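Side-chain contacts in fumarate lyase (Mesorhizobium sp., PDB 3C8T), which belongs to the fumarate lyase family of mainly helical proteins, with an assembly that holds four copies of the chain: residues A147-H151 with L152-L156; L346-P350 with D351-E355. All blocks are in the same frame, centred on the assembly; numbering follows the deposited sequence.

Contact 1: A147-H151 with L152-L156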
loop_
_atom_site.group_PDB
_atom_site.type_symbol
_atom_site.label_atom_id
_atom_site.label_comp_id
_atom_site.label_asym_id
_atom_site.label_seq_id
_atom_site.Cartn_x
_atom_site.Cartn_y
_atom_site.Cartn_z
ATOM N N ALA A 147 -34.624 -5.957 5.707
ATOM C CA ALA A 147 -34.089 -6.640 4.521
ATOM C C ALA A 147 -32.582 -6.959 4.702
ATOM O O ALA A 147 -31.793 -6.064 5.036
ATOM C CB ALA A 147 -34.330 -5.782 3.289
ATOM N N GLY A 148 -32.209 -8.240 4.539
ATOM C CA GLY A 148 -30.849 -8.648 4.214
ATOM C C GLY A 148 -30.452 -8.114 2.841
ATOM O O GLY A 148 -31.280 -8.094 1.924
ATOM N N ARG A 149 -29.203 -7.665 2.687
ATOM C CA ARG A 149 -28.743 -7.156 1.389
ATOM C C ARG A 149 -27.461 -7.832 0.871
ATOM O O ARG A 149 -26.460 -7.966 1.596
ATOM C CB ARG A 149 -28.563 -5.628 1.444
ATOM C CG ARG A 149 -29.847 -4.870 1.759
ATOM C CD ARG A 149 -29.613 -3.435 2.064
ATOM N NE ARG A 149 -30.876 -2.695 2.220
ATOM C CZ ARG A 149 -31.391 -2.282 3.393
ATOM N NH1 ARG A 149 -30.760 -2.527 4.548
ATOM N NH2 ARG A 149 -32.563 -1.639 3.409
ATOM N N THR A 150 -27.508 -8.259 -0.383
ATOM C CA THR A 150 -26.349 -8.825 -1.046
ATOM C C THR A 150 -26.175 -7.918 -2.252
ATOM O O THR A 150 -27.165 -7.566 -2.903
ATOM C CB THR A 150 -26.551 -10.295 -1.440
ATOM O OG1 THR A 150 -27.607 -10.379 -2.392
ATOM C CG2 THR A 150 -26.925 -11.138 -0.189
ATOM N N HIS A 151 -24.938 -7.470 -2.464
ATOM C CA HIS A 151 -24.622 -6.398 -3.397
ATOM C C HIS A 151 -25.640 -5.262 -3.423
ATOM O O HIS A 151 -26.055 -4.793 -4.505
ATOM C CB HIS A 151 -24.309 -6.925 -4.803
ATOM C CG HIS A 151 -25.346 -7.849 -5.382
ATOM N ND1 HIS A 151 -26.498 -7.387 -6.002
ATOM C CD2 HIS A 151 -25.351 -9.200 -5.535
ATOM C CE1 HIS A 151 -27.196 -8.420 -6.451
ATOM N NE2 HIS A 151 -26.519 -9.529 -6.186
ATOM N N LEU A 152 -26.005 -4.823 -2.211
ATOM C CA LEU A 152 -26.845 -3.654 -1.954
ATOM C C LEU A 152 -28.320 -3.849 -2.321
ATOM O O LEU A 152 -29.112 -2.902 -2.262
ATOM C CB LEU A 152 -26.272 -2.360 -2.575
ATOM C CG LEU A 152 -24.806 -2.029 -2.265
ATOM C CD1 LEU A 152 -24.282 -1.047 -3.327
ATOM C CD2 LEU A 152 -24.660 -1.432 -0.837
ATOM N N GLN A 153 -28.675 -5.090 -2.629
ATOM C CA GLN A 153 -30.033 -5.406 -3.073
ATOM C C GLN A 153 -30.726 -6.430 -2.173
ATOM O O GLN A 153 -30.068 -7.270 -1.564
ATOM C CB GLN A 153 -29.997 -5.896 -4.530
ATOM C CG GLN A 153 -29.763 -4.736 -5.496
ATOM C CD GLN A 153 -29.416 -5.192 -6.877
ATOM O OE1 GLN A 153 -30.002 -6.145 -7.391
ATOM N NE2 GLN A 153 -28.439 -4.517 -7.503
ATOM N N HIS A 154 -32.058 -6.357 -2.110
ATOM C CA HIS A 154 -32.810 -7.154 -1.163
ATOM C C HIS A 154 -32.545 -8.636 -1.435
ATOM O O HIS A 154 -32.589 -9.093 -2.588
ATOM C CB HIS A 154 -34.299 -6.779 -1.229
ATOM C CG HIS A 154 -34.626 -5.472 -0.552
ATOM N ND1 HIS A 154 -35.917 -5.088 -0.235
ATOM C CD2 HIS A 154 -33.832 -4.452 -0.149
ATOM C CE1 HIS A 154 -35.904 -3.887 0.330
ATOM N NE2 HIS A 154 -34.651 -3.469 0.366
ATOM N N ALA A 155 -32.184 -9.368 -0.384
ATOM C CA ALA A 155 -31.888 -10.800 -0.536
ATOM C C ALA A 155 -32.954 -11.647 0.186
ATOM O O ALA A 155 -33.887 -12.120 -0.468
ATOM C CB ALA A 155 -30.458 -11.116 -0.055
ATOM N N LEU A 156 -32.840 -11.812 1.507
ATOM C CA LEU A 156 -33.892 -12.418 2.318
ATOM C C LEU A 156 -34.040 -11.573 3.569
ATOM O O LEU A 156 -33.181 -10.720 3.839
ATOM C CB LEU A 156 -33.552 -13.859 2.716
ATOM C CG LEU A 156 -33.483 -14.997 1.683
ATOM C CD1 LEU A 156 -33.069 -16.279 2.348
ATOM C CD2 LEU A 156 -34.815 -15.226 0.909
HETATM O O HOH W 1 -31.412 -2.514 -0.456
HETATM O O HOH W 2 -26.249 -2.835 -6.519
#

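Contact 2: L346-P350 with D351-E355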
loop_
_atom_site.group_PDB
_atom_site.type_symbol
_atom_site.label_atom_id
_atom_site.label_comp_id
_atom_site.label_asym_id
_atom_site.label_seq_id
_atom_site.Cartn_x
_atom_site.Cartn_y
_atom_site.Cartn_z
ATOM N N LEU A 346 -26.509 4.605 19.026
ATOM C CA LEU A 346 -27.129 4.405 17.691
ATOM C C LEU A 346 -28.685 4.522 17.735
ATOM O O LEU A 346 -29.310 3.895 18.590
ATOM C CB LEU A 346 -26.693 3.050 17.103
ATOM C CG LEU A 346 -26.946 2.852 15.611
ATOM C CD1 LEU A 346 -26.050 3.832 14.827
ATOM C CD2 LEU A 346 -26.761 1.387 15.200
ATOM N N GLN A 347 -29.291 5.339 16.853
ATOM C CA GLN A 347 -30.742 5.404 16.749
ATOM C C GLN A 347 -31.151 4.352 15.705
ATOM O O GLN A 347 -30.685 4.380 14.576
ATOM C CB GLN A 347 -31.209 6.800 16.328
ATOM C CG GLN A 347 -30.672 7.980 17.202
ATOM C CD GLN A 347 -30.912 9.359 16.550
ATOM O OE1 GLN A 347 -32.078 9.792 16.367
ATOM N NE2 GLN A 347 -29.819 10.048 16.169
ATOM N N VAL A 348 -32.006 3.424 16.083
ATOM C CA VAL A 348 -32.433 2.331 15.203
ATOM C C VAL A 348 -33.894 2.595 14.947
ATOM O O VAL A 348 -34.596 2.940 15.916
ATOM C CB VAL A 348 -32.270 0.957 15.915
ATOM C CG1 VAL A 348 -32.838 -0.190 15.075
ATOM C CG2 VAL A 348 -30.791 0.689 16.289
ATOM N N PHE A 349 -34.346 2.492 13.678
ATOM C CA PHE A 349 -35.741 2.831 13.285
ATOM C C PHE A 349 -36.548 1.661 12.741
ATOM O O PHE A 349 -36.580 1.404 11.546
ATOM C CB PHE A 349 -35.776 4.001 12.312
ATOM C CG PHE A 349 -35.047 5.204 12.822
ATOM C CD1 PHE A 349 -35.352 5.729 14.090
ATOM C CD2 PHE A 349 -34.037 5.802 12.063
ATOM C CE1 PHE A 349 -34.645 6.861 14.573
ATOM C CE2 PHE A 349 -33.333 6.917 12.543
ATOM C CZ PHE A 349 -33.645 7.445 13.801
ATOM N N PRO A 350 -37.143 0.881 13.645
ATOM C CA PRO A 350 -37.824 -0.322 13.179
ATOM C C PRO A 350 -38.928 -0.036 12.139
ATOM O O PRO A 350 -39.179 -0.888 11.274
ATOM C CB PRO A 350 -38.342 -0.933 14.473
ATOM C CG PRO A 350 -37.287 -0.456 15.516
ATOM C CD PRO A 350 -37.129 0.984 15.115
ATOM N N ASP A 351 -39.501 1.169 12.185
ATOM C CA ASP A 351 -40.540 1.581 11.248
ATOM C C ASP A 351 -40.021 1.706 9.837
ATOM O O ASP A 351 -40.612 1.148 8.919
ATOM C CB ASP A 351 -41.267 2.887 11.697
ATOM C CG ASP A 351 -40.301 4.095 11.926
ATOM O OD1 ASP A 351 -39.085 3.905 12.089
ATOM O OD2 ASP A 351 -40.775 5.252 11.954
ATOM N N ARG A 352 -38.894 2.402 9.656
ATOM C CA ARG A 352 -38.283 2.478 8.326
ATOM C C ARG A 352 -37.804 1.085 7.881
ATOM O O ARG A 352 -37.886 0.773 6.715
ATOM C CB ARG A 352 -37.121 3.481 8.265
ATOM C CG ARG A 352 -37.504 4.948 8.222
ATOM C CD ARG A 352 -38.416 5.309 7.054
ATOM N NE ARG A 352 -37.751 5.254 5.750
ATOM C CZ ARG A 352 -36.945 6.213 5.267
ATOM N NH1 ARG A 352 -36.668 7.288 6.003
ATOM N NH2 ARG A 352 -36.391 6.084 4.060
ATOM N N MET A 353 -37.347 0.258 8.824
ATOM C CA MET A 353 -36.865 -1.072 8.506
ATOM C C MET A 353 -37.980 -1.955 7.921
ATOM O O MET A 353 -37.767 -2.702 6.958
ATOM C CB MET A 353 -36.217 -1.746 9.746
ATOM C CG MET A 353 -34.793 -1.235 10.124
ATOM S SD MET A 353 -34.088 -1.900 11.684
ATOM C CE MET A 353 -32.411 -1.216 11.537
ATOM N N ARG A 354 -39.139 -1.895 8.568
ATOM C CA ARG A 354 -40.352 -2.648 8.223
ATOM C C ARG A 354 -40.824 -2.167 6.846
ATOM O O ARG A 354 -41.154 -2.963 5.973
ATOM C CB ARG A 354 -41.420 -2.344 9.303
ATOM C CG ARG A 354 -42.598 -3.308 9.446
ATOM C CD ARG A 354 -43.658 -2.894 10.589
ATOM N NE ARG A 354 -43.221 -1.884 11.590
ATOM C CZ ARG A 354 -42.462 -2.133 12.672
ATOM N NH1 ARG A 354 -42.011 -3.372 12.939
ATOM N NH2 ARG A 354 -42.132 -1.138 13.493
ATOM N N GLU A 355 -40.832 -0.853 6.646
ATOM C CA GLU A 355 -41.246 -0.285 5.370
ATOM C C GLU A 355 -40.339 -0.735 4.219
ATOM O O GLU A 355 -40.824 -1.091 3.129
ATOM C CB GLU A 355 -41.311 1.234 5.487
ATOM C CG GLU A 355 -41.626 2.006 4.171
ATOM C CD GLU A 355 -41.529 3.538 4.364
ATOM O OE1 GLU A 355 -41.000 4.235 3.452
ATOM O OE2 GLU A 355 -41.964 4.038 5.451
#

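Contact 1: A147-H151 with L152-L156
With CG anti to its own carbonyl carbon (chi1 -76°), H154 lays its imidazole face on A147: CB of A147 sits nearly over the ring centre, 3.6 Å from the centroid, as a CH-pi contact. R149, extended from CG to NE, runs alongside H154 and points the same way. Guanidinium and imidazole are turned 67° apart. R149 NH2 lies 4.1 Å from H154 NE2, and both bind the carboxylate of E259 of a third subunit, NH2 by a salt bridge and NE2 by a hydrogen bond; R149 NH2 also pairs with E262. A water held by R149 NE and L152 O ties the arginine to the turn.

Here H151 and L152 form the corner of a type I' turn, a usual closure for a two-residue hairpin. T150 N donates to Q153 O at 3.0 Å, and Q153 N returns the bond to T150 O at 2.9 Å. At the bend the Q153 amide stands almost perpendicular to the H151 ring, OE1 meeting CE1 at the ring edge at 3.7 Å, while H151 ND1 is buried without a partner. Beyond, T150 CG2 packs on A155 CB.

In the three-stranded sheet, strand 145-150 is central, flanked by the outer strands 153-155 and 157-159, both antiparallel to it.

Contact 2: L346-P350 with D351-E355
A short strand gives way to a helix here, and the contact is that helix's N-terminal turn: F349 occupies the N-cap position and P350 opens helix 350-357. F349 O accepts M353 N at 3.1 Å, the donor lying nearly in line with the carbonyl bond, and P350 O accepts R354 N at 2.9 Å.

The guanidinium of R354 covers the same oxygen. Bent at chi3 (-16°), the R354 chain folds back so that P350 O lies 3.7 Å from the plane of the R354 guanidinium, over its centre. D351 swings CG between its backbone N and carbonyl carbon (chi1 56°), which brings OD1 to 3.3 Å from F349 CB and allows a weak bond from R352 N at 2.9 Å. A carboxylate at this end of a helix would probably be favoured by the helix dipole.

On the inner side, the extended M353 chain reaches back to the strand, where its CE meets V348 CG1 at 3.7 Å; F160 of helix 160-185 touches both residues. R352 leads away from the strand, and its NH2 is hydrogen-bonded to T258 O.

Proline as the first helical residue, followed by an acidic residue in the same turn, is typical of alpha-helix N-termini.

Overall arrangement
Contacts 1 and 2 illustrate how a hairpin and a helix start, far apart in sequence, can be tied together through intermediaries. Their centres lie 16 Å apart and their nearest atoms about 5 Å apart, so they do not touch, though both sit on the same side of the chain's centre, 27 and 28 Å from it. E262 joins them: its carboxylate forms a salt bridge with R149, while its backbone is hydrogen-bonded to F349. T258 recurs as well, from the same chain for 351-355 and from the third subunit for 152-156. The hairpin is wedged among subunits, reaching the second and third; the strand-helix junction is nearer the surface, with R352 packing on H359 of the third subunit.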